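Long-range contact in aromatic amino acid aminotransferase I (Candida albicans WO-1, PDB 6HNU), which probably transfers amino groups between aromatic amino acids and 2-oxoglutarate, using pyridoxal 5'-phosphate as cofactor: residues A370-S384 against P388-K402. Residues are numbered along the deposited sequence; the frame is centred on the assembly and turned at random.
Sequences AIDALDQFVPKEVSS and PVAGMFFTVTLDASK
Leu-374 sets its forked end against Phe-394 and Val-396 where helix 334-377 packs on an antiparallel sheet, part of the small, C-terminal domain of class I aminotransferases. The helix end runs nearly parallel to strand 393-399, at 14° and 10.1 Å between axes, a spacing that branched aliphatic side chains fill. Leu-374 CD2 presses on Val-396 CG2 at 3.4 Å, tighter than ordinary carbon contact, while its CD1 lies 3.8 Å from Phe-394 CD1. CB of Phe-394 points at the helix, and with CG between the backbone N and the carbonyl carbon (chi1 66°) the ring lies obliquely past the ends of Leu-374 and Ala-370, whose single methyl group lets this broad ring approach. Ile-371 brings the end of its chain, CD1, against ring carbon CD of Pro-388, and helix 471-489 closes this apolar layer over Ala-370 and Phe-394.

At Val-378 the chain leaves the helix and returns as edge strand 383-384, making a beta hairpin with strand 393-399. Ser-384 and Thr-397 form a hydrogen-bonded pair, Ser-384 N to Thr-397 O and Thr-397 N to Ser-384 O, both 2.9 Å, and the Val-382 carbonyl extends the ladder by accepting from Asp-399 N. Ser-383 CB touches Leu-398 CD2; its hydroxyl instead donates to Pro-379 O from above the carbonyl plane, a bond that ties the turn to the strand.

The solvent side is looser and suits polar or long residues. Ser-384 and Thr-397 share one face of the hairpin, Ser-384 OG lying 3.5 Å from Thr-397 CB, a van der Waals contact. At the far end Lys-402 lays its extended chain across buried Val-382 CG1, its methylenes a cover, and makes a weak bond to Glu-381 O. In the same bend Asp-399 forms an Asx turn: OD1 takes Ser-401 N and, at 2.6 Å, Ser-401 OG, both from one face of the carboxylate.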
ATOM      1  N   ALA B 370     -26.433  21.023 -11.418  1.00 26.34           N
ATOM      2  CA  ALA B 370     -25.808  21.775 -10.307  1.00 25.33           C
ATOM      3  C   ALA B 370     -25.761  23.262 -10.639  1.00 23.72           C
ATOM      4  O   ALA B 370     -26.256  24.046  -9.818  1.00 27.30           O
ATOM      5  CB  ALA B 370     -24.429  21.242 -10.015  1.00 25.99           C
ATOM      6  N   ILE B 371     -25.177  23.635 -11.766  1.00 23.61           N
ATOM      7  CA  ILE B 371     -24.888  25.046 -12.118  1.00 26.08           C
ATOM      8  C   ILE B 371     -26.185  25.775 -12.492  1.00 29.43           C
ATOM      9  O   ILE B 371     -26.315  26.979 -12.147  1.00 27.58           O
ATOM     10  CB  ILE B 371     -23.843  25.117 -13.226  1.00 26.78           C
ATOM     11  CG1 ILE B 371     -22.534  24.454 -12.778  1.00 25.42           C
ATOM     12  CG2 ILE B 371     -23.634  26.555 -13.685  1.00 27.46           C
ATOM     13  CD1 ILE B 371     -21.957  24.993 -11.470  1.00 26.12           C
ATOM     14  N   ASP B 372     -27.103  25.110 -13.185  1.00 28.86           N
ATOM     15  CA  ASP B 372     -28.478  25.655 -13.386  1.00 29.05           C
ATOM     16  C   ASP B 372     -29.100  25.990 -12.019  1.00 30.33           C
ATOM     17  O   ASP B 372     -29.746  27.045 -11.896  1.00 31.27           O
ATOM     18  CB  ASP B 372     -29.359  24.649 -14.131  1.00 26.08           C
ATOM     19  CG  ASP B 372     -29.063  24.504 -15.608  1.00 24.24           C
ATOM     20  OD1 ASP B 372     -28.249  25.282 -16.130  1.00 26.94           O
ATOM     21  OD2 ASP B 372     -29.662  23.598 -16.222  1.00 27.55           O
ATOM     22  N   ALA B 373     -28.947  25.125 -11.022  1.00 28.51           N
ATOM     23  CA  ALA B 373     -29.518  25.366  -9.687  1.00 31.18           C
ATOM     24  C   ALA B 373     -28.771  26.539  -9.017  1.00 35.19           C
ATOM     25  O   ALA B 373     -29.460  27.441  -8.478  1.00 36.20           O
ATOM     26  CB  ALA B 373     -29.563  24.089  -8.892  1.00 27.53           C
ATOM     27  N   LEU B 374     -27.437  26.625  -9.116  1.00 32.80           N
ATOM     28  CA  LEU B 374     -26.683  27.791  -8.567  1.00 33.15           C
ATOM     29  C   LEU B 374     -27.246  29.078  -9.193  1.00 36.20           C
ATOM     30  O   LEU B 374     -27.485  30.068  -8.461  1.00 31.71           O
ATOM     31  CB  LEU B 374     -25.186  27.684  -8.871  1.00 32.49           C
ATOM     32  CG  LEU B 374     -24.381  26.651  -8.087  1.00 32.89           C
ATOM     33  CD1 LEU B 374     -22.897  26.868  -8.366  1.00 31.38           C
ATOM     34  CD2 LEU B 374     -24.667  26.694  -6.582  1.00 34.71           C
ATOM     35  N   ASP B 375     -27.406  29.091 -10.513  1.00 32.94           N
ATOM     36  CA  ASP B 375     -27.813  30.303 -11.273  1.00 35.16           C
ATOM     37  C   ASP B 375     -29.188  30.775 -10.771  1.00 34.40           C
ATOM     38  O   ASP B 375     -29.402  32.007 -10.607  1.00 36.31           O
ATOM     39  CB  ASP B 375     -27.847  29.999 -12.767  1.00 35.24           C
ATOM     40  CG  ASP B 375     -28.241  31.178 -13.620  1.00 40.76           C
ATOM     41  OD1 ASP B 375     -27.682  32.280 -13.413  1.00 42.92           O
ATOM     42  OD2 ASP B 375     -29.094  30.969 -14.498  1.00 53.81           O
ATOM     43  N   GLN B 376     -30.062  29.819 -10.513  1.00 32.06           N
ATOM     44  CA  GLN B 376     -31.474  30.039 -10.157  1.00 35.23           C
ATOM     45  C   GLN B 376     -31.583  30.525  -8.711  1.00 40.28           C
ATOM     46  O   GLN B 376     -32.384  31.443  -8.471  1.00 36.84           O
ATOM     47  CB  GLN B 376     -32.196  28.712 -10.334  1.00 36.63           C
ATOM     48  CG  GLN B 376     -33.703  28.766 -10.217  1.00 43.91           C
ATOM     49  CD  GLN B 376     -34.259  27.369 -10.338  1.00 51.61           C
ATOM     50  OE1 GLN B 376     -35.171  26.982  -9.609  1.00 59.06           O
ATOM     51  NE2 GLN B 376     -33.697  26.584 -11.251  1.00 51.40           N
ATOM     52  N   PHE B 377     -30.860  29.894  -7.778  1.00 34.67           N
ATOM     53  CA  PHE B 377     -31.207  29.915  -6.338  1.00 34.10           C
ATOM     54  C   PHE B 377     -30.283  30.822  -5.533  1.00 32.94           C
ATOM     55  O   PHE B 377     -30.714  31.273  -4.456  1.00 32.88           O
ATOM     56  CB  PHE B 377     -31.208  28.499  -5.778  1.00 36.76           C
ATOM     57  CG  PHE B 377     -32.389  27.678  -6.204  1.00 40.13           C
ATOM     58  CD1 PHE B 377     -33.680  28.109  -5.936  1.00 45.37           C
ATOM     59  CD2 PHE B 377     -32.216  26.466  -6.854  1.00 43.48           C
ATOM     60  CE1 PHE B 377     -34.775  27.342  -6.310  1.00 47.93           C
ATOM     61  CE2 PHE B 377     -33.312  25.716  -7.250  1.00 45.31           C
ATOM     62  CZ  PHE B 377     -34.591  26.147  -6.965  1.00 45.96           C
ATOM     63  N   VAL B 378     -29.081  31.104  -6.014  1.00 32.10           N
ATOM     64  CA  VAL B 378     -28.073  31.826  -5.200  1.00 31.67           C
ATOM     65  C   VAL B 378     -28.117  33.295  -5.568  1.00 33.61           C
ATOM     66  O   VAL B 378     -27.909  33.657  -6.724  1.00 30.87           O
ATOM     67  CB  VAL B 378     -26.652  31.256  -5.342  1.00 32.44           C
ATOM     68  CG1 VAL B 378     -25.700  32.018  -4.445  1.00 31.25           C
ATOM     69  CG2 VAL B 378     -26.600  29.773  -5.017  1.00 33.49           C
ATOM     70  N   PRO B 379     -28.366  34.190  -4.582  1.00 33.69           N
ATOM     71  CA  PRO B 379     -28.395  35.621  -4.848  1.00 32.78           C
ATOM     72  C   PRO B 379     -27.109  36.193  -5.437  1.00 34.05           C
ATOM     73  O   PRO B 379     -26.065  36.101  -4.828  1.00 35.43           O
ATOM     74  CB  PRO B 379     -28.681  36.290  -3.489  1.00 35.83           C
ATOM     75  CG  PRO B 379     -28.613  35.182  -2.458  1.00 34.19           C
ATOM     76  CD  PRO B 379     -28.717  33.861  -3.198  1.00 34.16           C
ATOM     77  N   LYS B 380     -27.252  36.891  -6.566  1.00 31.70           N
ATOM     78  CA  LYS B 380     -26.130  37.323  -7.426  1.00 31.94           C
ATOM     79  C   LYS B 380     -25.459  38.592  -6.908  1.00 28.99           C
ATOM     80  O   LYS B 380     -24.265  38.791  -7.272  1.00 32.21           O
ATOM     81  CB  LYS B 380     -26.651  37.480  -8.849  1.00 34.47           C
ATOM     82  CG  LYS B 380     -27.275  36.216  -9.421  1.00 35.47           C
ATOM     83  CD  LYS B 380     -27.779  36.390 -10.837  1.00 36.95           C
ATOM     84  CE  LYS B 380     -28.403  35.124 -11.382  1.00 37.61           C
ATOM     85  NZ  LYS B 380     -27.359  34.092 -11.587  1.00 35.14           N
ATOM     86  N   GLU B 381     -26.151  39.398  -6.087  1.00 30.66           N
ATOM     87  CA  GLU B 381     -25.596  40.678  -5.558  1.00 32.31           C
ATOM     88  C   GLU B 381     -24.359  40.388  -4.720  1.00 27.49           C
ATOM     89  O   GLU B 381     -23.554  41.305  -4.573  1.00 26.16           O
ATOM     90  CB  GLU B 381     -26.522  41.470  -4.623  1.00 37.26           C
ATOM     91  CG  GLU B 381     -27.919  41.694  -5.144  1.00 44.12           C
ATOM     92  CD  GLU B 381     -28.807  40.470  -5.054  1.00 48.30           C
ATOM     93  OE1 GLU B 381     -29.933  40.579  -4.507  1.00 55.68           O
ATOM     94  OE2 GLU B 381     -28.379  39.405  -5.550  1.00 55.65           O
ATOM     95  N   VAL B 382     -24.253  39.196  -4.118  1.00 29.51           N
ATOM     96  CA  VAL B 382     -23.135  38.896  -3.169  1.00 28.01           C
ATOM     97  C   VAL B 382     -22.391  37.603  -3.557  1.00 31.20           C
ATOM     98  O   VAL B 382     -21.554  37.140  -2.737  1.00 26.81           O
ATOM     99  CB  VAL B 382     -23.626  38.817  -1.719  1.00 26.80           C
ATOM    100  CG1 VAL B 382     -24.158  40.152  -1.236  1.00 29.14           C
ATOM    101  CG2 VAL B 382     -24.652  37.728  -1.512  1.00 24.08           C
ATOM    102  N   SER B 383     -22.673  37.035  -4.735  1.00 27.97           N
ATOM    103  CA  SER B 383     -22.165  35.695  -5.122  1.00 27.70           C
ATOM    104  C   SER B 383     -21.643  35.714  -6.554  1.00 31.20           C
ATOM    105  O   SER B 383     -22.035  36.603  -7.343  1.00 28.05           O
ATOM    106  CB  SER B 383     -23.186  34.646  -4.911  1.00 26.79           C
ATOM    107  OG  SER B 383     -24.068  34.575  -6.018  1.00 29.55           O
ATOM    108  N   SER B 384     -20.728  34.785  -6.852  1.00 31.33           N
ATOM    109  CA  SER B 384     -20.306  34.432  -8.228  1.00 28.19           C
ATOM    110  C   SER B 384     -20.009  32.936  -8.299  1.00 30.75           C
ATOM    111  O   SER B 384     -19.882  32.276  -7.226  1.00 23.39           O
ATOM    112  CB  SER B 384     -19.142  35.224  -8.653  1.00 30.38           C
ATOM    113  OG  SER B 384     -18.069  35.021  -7.772  1.00 35.75           O
ATOM    114  N   PRO B 388     -17.663  24.473 -13.779  1.00 22.54           N
ATOM    115  CA  PRO B 388     -16.521  23.612 -14.087  1.00 22.91           C
ATOM    116  C   PRO B 388     -16.600  23.000 -15.498  1.00 21.44           C
ATOM    117  O   PRO B 388     -17.681  22.700 -15.960  1.00 21.40           O
ATOM    118  CB  PRO B 388     -16.602  22.461 -13.068  1.00 22.61           C
ATOM    119  CG  PRO B 388     -17.574  22.927 -12.013  1.00 24.49           C
ATOM    120  CD  PRO B 388     -18.463  23.956 -12.676  1.00 20.68           C
ATOM    121  N   VAL B 389     -15.447  22.856 -16.136  1.00 21.51           N
ATOM    122  CA  VAL B 389     -15.247  22.057 -17.386  1.00 21.59           C
ATOM    123  C   VAL B 389     -14.788  20.627 -17.060  1.00 21.26           C
ATOM    124  O   VAL B 389     -14.769  19.807 -18.002  1.00 20.94           O
ATOM    125  CB  VAL B 389     -14.233  22.725 -18.319  1.00 25.05           C
ATOM    126  CG1 VAL B 389     -14.645  24.155 -18.685  1.00 29.96           C
ATOM    127  CG2 VAL B 389     -12.826  22.682 -17.749  1.00 25.57           C
ATOM    128  N   ALA B 390     -14.422  20.317 -15.806  1.00 19.37           N
ATOM    129  CA  ALA B 390     -13.979  18.957 -15.410  1.00 19.64           C
ATOM    130  C   ALA B 390     -14.159  18.751 -13.914  1.00 20.05           C
ATOM    131  O   ALA B 390     -14.160  19.720 -13.165  1.00 21.28           O
ATOM    132  CB  ALA B 390     -12.540  18.737 -15.815  1.00 18.25           C
ATOM    133  N   GLY B 391     -14.342  17.517 -13.503  1.00 19.26           N
ATOM    134  CA  GLY B 391     -14.289  17.148 -12.082  1.00 19.79           C
ATOM    135  C   GLY B 391     -15.649  16.922 -11.459  1.00 18.55           C
ATOM    136  O   GLY B 391     -16.681  16.912 -12.188  1.00 17.48           O
ATOM    137  N   MET B 392     -15.648  16.700 -10.142  1.00 18.86           N
ATOM    138  CA  MET B 392     -16.862  16.370  -9.373  1.00 19.48           C
ATOM    139  C   MET B 392     -17.281  17.566  -8.514  1.00 18.95           C
ATOM    140  O   MET B 392     -18.346  17.484  -7.908  1.00 21.19           O
ATOM    141  CB  MET B 392     -16.676  15.114  -8.519  1.00 22.09           C
ATOM    142  CG  MET B 392     -15.537  15.173  -7.533  1.00 22.63           C
ATOM    143  SD  MET B 392     -15.539  13.731  -6.481  1.00 24.31           S
ATOM    144  CE  MET B 392     -15.697  12.405  -7.670  1.00 24.16           C
ATOM    145  N   PHE B 393     -16.530  18.649  -8.531  1.00 17.91           N
ATOM    146  CA  PHE B 393     -16.749  19.776  -7.588  1.00 19.12           C
ATOM    147  C   PHE B 393     -17.214  21.031  -8.304  1.00 20.54           C
ATOM    148  O   PHE B 393     -16.799  21.341  -9.433  1.00 22.49           O
ATOM    149  CB  PHE B 393     -15.461  20.088  -6.834  1.00 17.96           C
ATOM    150  CG  PHE B 393     -14.953  18.912  -6.041  1.00 17.69           C
ATOM    151  CD1 PHE B 393     -15.701  18.380  -5.008  1.00 18.09           C
ATOM    152  CD2 PHE B 393     -13.690  18.379  -6.300  1.00 18.14           C
ATOM    153  CE1 PHE B 393     -15.208  17.323  -4.248  1.00 18.47           C
ATOM    154  CE2 PHE B 393     -13.213  17.324  -5.542  1.00 17.88           C
ATOM    155  CZ  PHE B 393     -13.981  16.779  -4.546  1.00 18.44           C
ATOM    156  N   PHE B 394     -18.070  21.771  -7.604  1.00 22.86           N
ATOM    157  CA  PHE B 394     -18.481  23.141  -7.977  1.00 20.78           C
ATOM    158  C   PHE B 394     -18.158  24.054  -6.792  1.00 20.20           C
ATOM    159  O   PHE B 394     -18.030  23.566  -5.684  1.00 18.48           O
ATOM    160  CB  PHE B 394     -19.975  23.173  -8.331  1.00 22.76           C
ATOM    161  CG  PHE B 394     -20.942  22.879  -7.221  1.00 23.14           C
ATOM    162  CD1 PHE B 394     -21.425  23.902  -6.418  1.00 24.94           C
ATOM    163  CD2 PHE B 394     -21.374  21.590  -6.972  1.00 24.73           C
ATOM    164  CE1 PHE B 394     -22.310  23.621  -5.398  1.00 25.31           C
ATOM    165  CE2 PHE B 394     -22.263  21.316  -5.951  1.00 27.18           C
ATOM    166  CZ  PHE B 394     -22.729  22.337  -5.158  1.00 26.05           C
ATOM    167  N   THR B 395     -17.938  25.325  -7.047  1.00 19.77           N
ATOM    168  CA  THR B 395     -17.766  26.317  -5.960  1.00 21.82           C
ATOM    169  C   THR B 395     -18.737  27.485  -6.127  1.00 24.71           C
ATOM    170  O   THR B 395     -19.084  27.852  -7.273  1.00 22.30           O
ATOM    171  CB  THR B 395     -16.320  26.771  -5.843  1.00 20.71           C
ATOM    172  OG1 THR B 395     -15.902  27.333  -7.091  1.00 21.77           O
ATOM    173  CG2 THR B 395     -15.452  25.619  -5.402  1.00 20.52           C
ATOM    174  N   VAL B 396     -19.164  28.022  -4.976  1.00 23.57           N
ATOM    175  CA  VAL B 396     -19.865  29.325  -4.904  1.00 22.97           C
ATOM    176  C   VAL B 396     -18.962  30.291  -4.152  1.00 21.54           C
ATOM    177  O   VAL B 396     -18.591  29.948  -3.039  1.00 23.23           O
ATOM    178  CB  VAL B 396     -21.207  29.171  -4.198  1.00 25.09           C
ATOM    179  CG1 VAL B 396     -21.925  30.507  -4.143  1.00 26.82           C
ATOM    180  CG2 VAL B 396     -22.056  28.114  -4.865  1.00 28.11           C
ATOM    181  N   THR B 397     -18.615  31.417  -4.758  1.00 21.58           N
ATOM    182  CA  THR B 397     -17.803  32.505  -4.158  1.00 22.78           C
ATOM    183  C   THR B 397     -18.781  33.556  -3.593  1.00 25.32           C
ATOM    184  O   THR B 397     -19.856  33.796  -4.233  1.00 24.44           O
ATOM    185  CB  THR B 397     -16.792  33.010  -5.182  1.00 23.02           C
ATOM    186  OG1 THR B 397     -15.848  31.965  -5.413  1.00 21.33           O
ATOM    187  CG2 THR B 397     -16.029  34.252  -4.766  1.00 23.26           C
ATOM    188  N   LEU B 398     -18.494  34.088  -2.398  1.00 25.52           N
ATOM    189  CA  LEU B 398     -19.338  35.124  -1.729  1.00 23.17           C
ATOM    190  C   LEU B 398     -18.442  36.301  -1.348  1.00 23.07           C
ATOM    191  O   LEU B 398     -17.286  36.083  -1.016  1.00 20.11           O
ATOM    192  CB  LEU B 398     -20.057  34.543  -0.499  1.00 23.47           C
ATOM    193  CG  LEU B 398     -20.913  33.292  -0.684  1.00 24.50           C
ATOM    194  CD1 LEU B 398     -21.416  32.759   0.652  1.00 26.31           C
ATOM    195  CD2 LEU B 398     -22.102  33.539  -1.603  1.00 26.99           C
ATOM    196  N   ASP B 399     -18.956  37.533  -1.452  1.00 23.59           N
ATOM    197  CA  ASP B 399     -18.235  38.763  -1.046  1.00 24.58           C
ATOM    198  C   ASP B 399     -18.539  38.947   0.442  1.00 24.00           C
ATOM    199  O   ASP B 399     -19.682  39.354   0.775  1.00 21.90           O
ATOM    200  CB  ASP B 399     -18.624  39.983  -1.897  1.00 25.93           C
ATOM    201  CG  ASP B 399     -17.868  41.231  -1.486  1.00 28.61           C
ATOM    202  OD1 ASP B 399     -17.205  41.198  -0.410  1.00 27.05           O
ATOM    203  OD2 ASP B 399     -17.937  42.225  -2.223  1.00 28.72           O
ATOM    204  N   ALA B 400     -17.642  38.493   1.323  1.00 25.76           N
ATOM    205  CA  ALA B 400     -17.949  38.481   2.772  1.00 22.81           C
ATOM    206  C   ALA B 400     -18.126  39.931   3.241  1.00 23.93           C
ATOM    207  O   ALA B 400     -18.852  40.133   4.238  1.00 22.13           O
ATOM    208  CB  ALA B 400     -16.872  37.784   3.547  1.00 23.68           C
ATOM    209  N   SER B 401     -17.494  40.879   2.540  1.00 25.41           N
ATOM    210  CA  SER B 401     -17.501  42.327   2.878  1.00 26.65           C
ATOM    211  C   SER B 401     -18.924  42.891   2.770  1.00 27.79           C
ATOM    212  O   SER B 401     -19.142  43.973   3.326  1.00 28.30           O
ATOM    213  CB  SER B 401     -16.488  43.087   2.054  1.00 27.57           C
ATOM    214  OG  SER B 401     -17.012  43.458   0.791  1.00 29.11           O
ATOM    215  N   LYS B 402     -19.879  42.163   2.188  1.00 26.15           N
ATOM    216  CA  LYS B 402     -21.297  42.594   2.024  1.00 27.17           C
ATOM    217  C   LYS B 402     -22.200  42.017   3.111  1.00 24.29           C
ATOM    218  O   LYS B 402     -23.392  42.343   3.131  1.00 23.50           O
ATOM    219  CB  LYS B 402     -21.790  42.205   0.630  1.00 31.20           C
ATOM    220  CG  LYS B 402     -21.096  43.050  -0.429  1.00 36.05           C
ATOM    221  CD  LYS B 402     -21.591  42.931  -1.829  1.00 39.30           C
ATOM    222  CE  LYS B 402     -21.151  44.147  -2.617  1.00 42.35           C
ATOM    223  NZ  LYS B 402     -21.770  44.165  -3.959  1.00 42.24           N
TER